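Local coordinates for cysteine protease-like VirA (Shigella flexneri, PDB 3EB8), which is a secreted virulence effector that promotes bacterial entry into epithelial cells and spread between them, although its proposed alpha-tubulin protease activity is disputed, at residues S81-P84 and K85-L89; A171-I174 and N175-I179; E248-Y251 and A252-S256. All coordinates share one frame; numbering follows the deposited sequence.

Contact 1: S81-P84 and K85-L89; sequences SLPP and KQFNL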
loop_
_atom_site.group_PDB
_atom_site.type_symbol
_atom_site.label_atom_id
_atom_site.label_comp_id
_atom_site.label_asym_id
_atom_site.label_seq_id
_atom_site.Cartn_x
_atom_site.Cartn_y
_atom_site.Cartn_z
ATOM N N SER A 81 -15.976 0.700 -5.270
ATOM C CA SER A 81 -15.711 -0.168 -6.407
ATOM C C SER A 81 -14.448 0.205 -7.192
ATOM O O SER A 81 -14.071 -0.504 -8.131
ATOM C CB SER A 81 -16.930 -0.207 -7.331
ATOM O OG SER A 81 -17.072 1.027 -8.004
ATOM N N LEU A 82 -13.810 1.319 -6.833
ATOM C CA LEU A 82 -12.540 1.701 -7.463
ATOM C C LEU A 82 -11.416 0.711 -7.102
ATOM O O LEU A 82 -11.450 0.067 -6.063
ATOM C CB LEU A 82 -12.134 3.130 -7.071
ATOM C CG LEU A 82 -12.995 4.293 -7.589
ATOM C CD1 LEU A 82 -12.508 5.597 -7.022
ATOM C CD2 LEU A 82 -13.003 4.347 -9.104
ATOM N N PRO A 83 -10.408 0.592 -7.961
ATOM C CA PRO A 83 -9.297 -0.305 -7.607
ATOM C C PRO A 83 -8.427 0.290 -6.481
ATOM O O PRO A 83 -8.494 1.491 -6.223
ATOM C CB PRO A 83 -8.480 -0.398 -8.906
ATOM C CG PRO A 83 -9.234 0.394 -9.933
ATOM C CD PRO A 83 -10.179 1.309 -9.222
ATOM N N PRO A 84 -7.607 -0.551 -5.836
ATOM C CA PRO A 84 -6.685 -0.108 -4.787
ATOM C C PRO A 84 -5.589 0.790 -5.373
ATOM O O PRO A 84 -4.445 0.363 -5.504
ATOM C CB PRO A 84 -6.055 -1.420 -4.312
ATOM C CG PRO A 84 -6.109 -2.309 -5.552
ATOM C CD PRO A 84 -7.484 -2.000 -6.088
ATOM N N LYS A 85 -5.945 2.023 -5.719
ATOM C CA LYS A 85 -4.977 2.987 -6.241
ATOM C C LYS A 85 -5.089 4.269 -5.442
ATOM O O LYS A 85 -6.056 4.471 -4.709
ATOM C CB LYS A 85 -5.225 3.267 -7.723
ATOM C CG LYS A 85 -5.145 2.025 -8.577
ATOM C CD LYS A 85 -5.358 2.324 -10.037
ATOM C CE LYS A 85 -5.221 1.055 -10.849
ATOM N NZ LYS A 85 -5.696 1.225 -12.251
ATOM N N GLN A 86 -4.094 5.125 -5.572
ATOM C CA GLN A 86 -4.093 6.394 -4.865
ATOM C C GLN A 86 -4.741 7.477 -5.727
ATOM O O GLN A 86 -4.198 7.882 -6.750
ATOM C CB GLN A 86 -2.664 6.775 -4.460
ATOM C CG GLN A 86 -1.940 5.706 -3.646
ATOM C CD GLN A 86 -0.512 6.111 -3.305
ATOM O OE1 GLN A 86 0.319 6.316 -4.195
ATOM N NE2 GLN A 86 -0.227 6.254 -2.015
ATOM N N PHE A 87 -5.917 7.924 -5.315
ATOM C CA PHE A 87 -6.621 8.976 -6.029
ATOM C C PHE A 87 -6.603 10.283 -5.248
ATOM O O PHE A 87 -6.551 10.296 -4.019
ATOM C CB PHE A 87 -8.073 8.582 -6.309
ATOM C CG PHE A 87 -8.215 7.410 -7.223
ATOM C CD1 PHE A 87 -8.303 6.124 -6.718
ATOM C CD2 PHE A 87 -8.265 7.592 -8.597
ATOM C CE1 PHE A 87 -8.434 5.039 -7.571
ATOM C CE2 PHE A 87 -8.393 6.504 -9.460
ATOM C CZ PHE A 87 -8.480 5.231 -8.948
ATOM N N ASN A 88 -6.660 11.387 -5.976
ATOM C CA ASN A 88 -6.840 12.659 -5.328
ATOM C C ASN A 88 -8.311 12.877 -4.990
ATOM O O ASN A 88 -9.045 13.484 -5.763
ATOM C CB ASN A 88 -6.287 13.797 -6.179
ATOM C CG ASN A 88 -5.785 14.930 -5.335
ATOM O OD1 ASN A 88 -6.410 15.986 -5.258
ATOM N ND2 ASN A 88 -4.667 14.703 -4.649
ATOM N N LEU A 89 -8.741 12.359 -3.840
ATOM C CA LEU A 89 -10.128 12.499 -3.415
ATOM C C LEU A 89 -10.329 13.737 -2.536
ATOM O O LEU A 89 -11.456 14.168 -2.314
ATOM C CB LEU A 89 -10.607 11.241 -2.693
ATOM C CG LEU A 89 -10.348 9.939 -3.440
ATOM C CD1 LEU A 89 -10.768 8.761 -2.599
ATOM C CD2 LEU A 89 -11.060 9.937 -4.775
#
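F87 folds back beneath L82 and P83, packing the double-proline turn against the strand that follows it. The close-fitting part gathers round the F87 ring. L82 CD1 lies over one face, near the rim, 4.1 Å from F87 CE1, while the P83 carbonyl oxygen comes in at the edge, in the ring plane, with P83 O 3.8 Å from F87 CE1. The P83 ring adds a looser apolar touch, its CD 4.3 Å from F87 CZ. With CG beside its backbone N (chi1 -64°), F87 swings its ring toward the turn, and P25, F36 and A37 also touch it. The backbone bend is an inverse gamma turn centred on P84: K85 N donates to P83 O over 2.7 Å with an N-H...O angle of 131°. The donor stands above the carbonyl plane, far from the lone-pair direction, as the seven-membered ring of a gamma turn requires. P84 and K85 form the more open side. P84 is exposed, its side chain turned off the contact apart from CB. The extended K85 chain passes obliquely over the P83 ring, bringing K85 CE to 4.1 Å from P83 CB, and its ammonium group then finds the carbonyl oxygens of D21, the last residue of helix 12-21, and of F23 just beyond it. Strand 86-87 leaves the turn to pair in parallel with strand 121-123, F87 bonding through its backbone to T121 and I123. Neither proline has an N-H to give, leaving K85 N as the first donor after the pair. P83 O thus receives one bent bond from K85 and meets the weakly positive rim of the aromatic ring, which probably adds a small electrostatic gain to a mainly apolar contact.

Contact 2: A171-I174 and N175-I179; sequences ADLI and NELGI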
loop_
_atom_site.group_PDB
_atom_site.type_symbol
_atom_site.label_atom_id
_atom_site.label_comp_id
_atom_site.label_asym_id
_atom_site.label_seq_id
_atom_site.Cartn_x
_atom_site.Cartn_y
_atom_site.Cartn_z
ATOM N N ALA A 171 11.734 -14.633 4.950
ATOM C CA ALA A 171 12.509 -14.828 6.173
ATOM C C ALA A 171 13.867 -15.468 5.873
ATOM O O ALA A 171 14.876 -15.086 6.454
ATOM C CB ALA A 171 11.731 -15.666 7.185
ATOM N N ASP A 172 13.897 -16.438 4.965
ATOM C CA ASP A 172 15.169 -17.058 4.600
ATOM C C ASP A 172 16.102 -16.053 3.903
ATOM O O ASP A 172 17.306 -16.044 4.144
ATOM C CB ASP A 172 14.961 -18.287 3.708
ATOM C CG ASP A 172 14.345 -19.460 4.442
ATOM O OD1 ASP A 172 14.290 -19.422 5.690
ATOM O OD2 ASP A 172 13.924 -20.428 3.762
ATOM N N LEU A 173 15.538 -15.222 3.033
ATOM C CA LEU A 173 16.303 -14.187 2.342
ATOM C C LEU A 173 16.862 -13.166 3.328
ATOM O O LEU A 173 18.047 -12.869 3.326
ATOM C CB LEU A 173 15.423 -13.471 1.313
ATOM C CG LEU A 173 16.006 -12.226 0.628
ATOM C CD1 LEU A 173 17.183 -12.592 -0.245
ATOM C CD2 LEU A 173 14.950 -11.514 -0.210
ATOM N N ILE A 174 15.995 -12.639 4.179
ATOM C CA ILE A 174 16.372 -11.570 5.081
ATOM C C ILE A 174 17.427 -12.087 6.061
ATOM O O ILE A 174 18.343 -11.364 6.471
ATOM C CB ILE A 174 15.108 -10.971 5.782
ATOM C CG1 ILE A 174 15.073 -9.461 5.593
ATOM C CG2 ILE A 174 14.981 -11.390 7.265
ATOM C CD1 ILE A 174 15.018 -9.060 4.141
ATOM N N ASN A 175 17.315 -13.364 6.394
ATOM C CA ASN A 175 18.261 -14.009 7.293
ATOM C C ASN A 175 19.671 -14.142 6.706
ATOM O O ASN A 175 20.670 -13.919 7.407
ATOM C CB ASN A 175 17.737 -15.388 7.712
ATOM C CG ASN A 175 18.826 -16.274 8.281
ATOM O OD1 ASN A 175 19.219 -17.268 7.663
ATOM N ND2 ASN A 175 19.344 -15.901 9.451
ATOM N N GLU A 176 19.747 -14.524 5.430
ATOM C CA GLU A 176 21.029 -14.710 4.766
ATOM C C GLU A 176 21.629 -13.372 4.343
ATOM O O GLU A 176 22.847 -13.247 4.205
ATOM C CB GLU A 176 20.916 -15.691 3.597
ATOM C CG GLU A 176 20.420 -17.073 4.037
ATOM C CD GLU A 176 20.795 -18.198 3.087
ATOM O OE1 GLU A 176 21.144 -17.921 1.921
ATOM O OE2 GLU A 176 20.737 -19.372 3.512
ATOM N N LEU A 177 20.774 -12.373 4.157
ATOM C CA LEU A 177 21.239 -11.004 3.999
ATOM C C LEU A 177 21.828 -10.512 5.316
ATOM O O LEU A 177 22.374 -9.420 5.381
ATOM C CB LEU A 177 20.100 -10.084 3.565
ATOM C CG LEU A 177 19.670 -10.158 2.091
ATOM C CD1 LEU A 177 18.319 -9.488 1.876
ATOM C CD2 LEU A 177 20.719 -9.538 1.169
ATOM N N GLY A 178 21.692 -11.315 6.370
ATOM C CA GLY A 178 22.288 -10.999 7.654
ATOM C C GLY A 178 21.471 -10.028 8.485
ATOM O O GLY A 178 21.953 -9.489 9.491
ATOM N N ILE A 179 20.229 -9.795 8.072
ATOM C CA ILE A 179 19.343 -8.946 8.855
ATOM C C ILE A 179 18.837 -9.702 10.091
ATOM O O ILE A 179 18.045 -10.648 9.982
ATOM C CB ILE A 179 18.153 -8.412 8.016
ATOM C CG1 ILE A 179 18.651 -7.524 6.862
ATOM C CG2 ILE A 179 17.194 -7.651 8.902
ATOM C CD1 ILE A 179 17.577 -7.107 5.856
#
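A Schellman motif closes helix 167-176, and its apolar half is the meeting of I174 with I179. G178 is the residue that leaves the helical path, with a positive phi of 82° that suits glycine, and the chain turns back at I179 so that I179 N reaches I174 O at 2.9 Å. The side chains of the same two residues close over this bond: I174 CG1 lies 3.4 Å from I179 CD1, a tight fit. I174 has a first torsion of -127°, well off a staggered position, which suggests some strain in fitting CG1 there. L177 reaches back along the helix to L173, bringing its CD1 3.8 Å from L173 CG, and the same methyl lies 4.0 Å from I174 CD1. L173 has CG anti to the backbone N (chi1 172°), which points CG and CD1 down the helix to that methyl. Beneath these side chains the helical bond L177 N to L173 O spans 2.9 Å, and E176 N to D172 O is longer at 3.2 Å. On the more polar side, E176 CG passes 3.3 Å from D172 O, while the D172 carboxylate pairs with K168 and accepts from N204. The helix end is wedged among others: I174 and I179 face I144 of helix 140-149, L173 and L177 meet I229 of helix 226-234, and D172 and E176 lie against I200 of helix 194-204.

Contact 3: E248-Y251 and A252-S256; sequences EHIY and AQIMS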
loop_
_atom_site.group_PDB
_atom_site.type_symbol
_atom_site.label_atom_id
_atom_site.label_comp_id
_atom_site.label_asym_id
_atom_site.label_seq_id
_atom_site.Cartn_x
_atom_site.Cartn_y
_atom_site.Cartn_z
ATOM N N GLU A 248 1.276 14.658 8.669
ATOM C CA GLU A 248 1.212 14.737 10.116
ATOM C C GLU A 248 -0.173 15.182 10.580
ATOM O O GLU A 248 -0.719 14.629 11.529
ATOM C CB GLU A 248 2.275 15.704 10.644
ATOM C CG GLU A 248 3.664 15.093 10.693
ATOM C CD GLU A 248 4.688 16.001 11.358
ATOM O OE1 GLU A 248 4.439 17.228 11.454
ATOM O OE2 GLU A 248 5.747 15.485 11.778
ATOM N N HIS A 249 -0.732 16.179 9.901
ATOM C CA HIS A 249 -1.986 16.758 10.324
ATOM C C HIS A 249 -3.113 15.746 10.118
ATOM O O HIS A 249 -3.868 15.444 11.047
ATOM C CB HIS A 249 -2.241 18.079 9.590
ATOM C CG HIS A 249 -3.387 18.861 10.139
ATOM N ND1 HIS A 249 -4.566 19.042 9.446
ATOM C CD2 HIS A 249 -3.538 19.513 11.317
ATOM C CE1 HIS A 249 -5.392 19.774 10.173
ATOM N NE2 HIS A 249 -4.794 20.072 11.312
ATOM N N ILE A 250 -3.215 15.199 8.917
ATOM C CA ILE A 250 -4.242 14.204 8.671
ATOM C C ILE A 250 -4.089 13.050 9.664
ATOM O O ILE A 250 -5.057 12.579 10.249
ATOM C CB ILE A 250 -4.187 13.638 7.234
ATOM C CG1 ILE A 250 -4.077 14.773 6.217
ATOM C CG2 ILE A 250 -5.415 12.788 6.961
ATOM C CD1 ILE A 250 -4.974 15.955 6.525
ATOM N N TYR A 251 -2.865 12.588 9.848
ATOM C CA TYR A 251 -2.635 11.422 10.685
ATOM C C TYR A 251 -3.100 11.716 12.118
ATOM O O TYR A 251 -3.730 10.866 12.772
ATOM C CB TYR A 251 -1.154 11.040 10.628
ATOM C CG TYR A 251 -0.778 9.804 11.394
ATOM C CD1 TYR A 251 -1.426 8.606 11.172
ATOM C CD2 TYR A 251 0.255 9.827 12.311
ATOM C CE1 TYR A 251 -1.079 7.469 11.861
ATOM C CE2 TYR A 251 0.617 8.696 13.005
ATOM C CZ TYR A 251 -0.059 7.516 12.774
ATOM O OH TYR A 251 0.283 6.376 13.459
ATOM N N ALA A 252 -2.821 12.936 12.588
ATOM C CA ALA A 252 -3.218 13.346 13.934
ATOM C C ALA A 252 -4.730 13.382 14.092
ATOM O O ALA A 252 -5.253 12.994 15.140
ATOM C CB ALA A 252 -2.625 14.700 14.282
ATOM N N GLN A 253 -5.431 13.862 13.065
ATOM C CA GLN A 253 -6.890 13.905 13.105
ATOM C C GLN A 253 -7.469 12.498 13.147
ATOM O O GLN A 253 -8.446 12.236 13.843
ATOM C CB GLN A 253 -7.452 14.665 11.902
ATOM C CG GLN A 253 -7.152 16.146 11.938
ATOM C CD GLN A 253 -7.634 16.870 10.705
ATOM O OE1 GLN A 253 -7.723 16.290 9.622
ATOM N NE2 GLN A 253 -7.946 18.152 10.860
ATOM N N ILE A 254 -6.846 11.600 12.399
ATOM C CA ILE A 254 -7.274 10.224 12.360
ATOM C C ILE A 254 -7.048 9.533 13.707
ATOM O O ILE A 254 -7.951 8.871 14.223
ATOM C CB ILE A 254 -6.599 9.474 11.210
ATOM C CG1 ILE A 254 -7.370 9.776 9.922
ATOM C CG2 ILE A 254 -6.559 7.973 11.513
ATOM C CD1 ILE A 254 -6.660 9.436 8.674
ATOM N N MET A 255 -5.867 9.709 14.293
ATOM C CA MET A 255 -5.605 9.098 15.590
ATOM C C MET A 255 -6.505 9.689 16.667
ATOM O O MET A 255 -6.884 8.984 17.603
ATOM C CB MET A 255 -4.131 9.195 15.985
ATOM C CG MET A 255 -3.223 8.339 15.110
ATOM S SD MET A 255 -1.504 8.312 15.674
ATOM C CE MET A 255 -1.057 10.038 15.538
ATOM N N SER A 256 -6.859 10.969 16.544
ATOM C CA SER A 256 -7.746 11.576 17.546
ATOM C C SER A 256 -9.091 10.904 17.470
ATOM O O SER A 256 -9.688 10.588 18.484
ATOM C CB SER A 256 -7.933 13.087 17.349
ATOM O OG SER A 256 -6.694 13.763 17.463
#
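The Y251 ring has M255 lying across one face, a Met-aromatic contact one turn apart on helix 245-265. M255 SD sits 3.8 Å from the Y251 ring centroid and 31° off the ring normal. M255 CG stands over the same ring, offset toward its rim, in a CH-pi contact, and M255 CE comes within 3.3 Å of Y251 CE2. The chain of M255 bends at chi3 (-62°), folding its terminal methyl along the ring instead of away from it. Y251 also touches I321 and F351 of the underlying sheet. The second flat group, H249, has Q253 CG over one face; the Q253 amide crosses this imidazole with the two planes 49° apart, and Q253 NE2 lies 3.1 Å from H249 CE1. H249 and Q253 are on the exposed side of the helix. Facing the protein, I250 CG2 packs on I254 CD1 at 4.0 Å; I250 continues onto V92 and I124, and the buried I254 onto F351 and N319. Regular helical bonds run beneath all of these pairs, among them M255 N to Y251 O at 2.9 Å. The segment belongs to the tubulin-binding region, where the helix offers a largely solvent-facing surface while its inner side is held to the sheet. One turn on from E248, A252 O is gripped twice by one residue, accepting from S256 N and, over 2.8 Å, from S256 OG, the two donors arriving from opposite faces of the carbonyl plane.

How the contacts relate
The three contacts follow one another along the chain without interleaving. Contacts 1 and 3 are the nearer pair, their centres about 20 Å apart, and the mixed sheet relates them: contact 1 contains its short strand 86-87, next to 121-123, while helix 245-265 of contact 3 packs its inner side on strands 315-327 and 348-356. Contact 2 stands apart, with centres about 34 Å from contact 1, across the centre of the chain, and about 35 Å from contact 3. It belongs to a cluster of helices that includes 140-149, 194-204 and 226-234. Only contact 3 lies wholly in the tubulin-binding region. Contact 1 is set in the sheet-bearing core, contact 2 in the helical cluster.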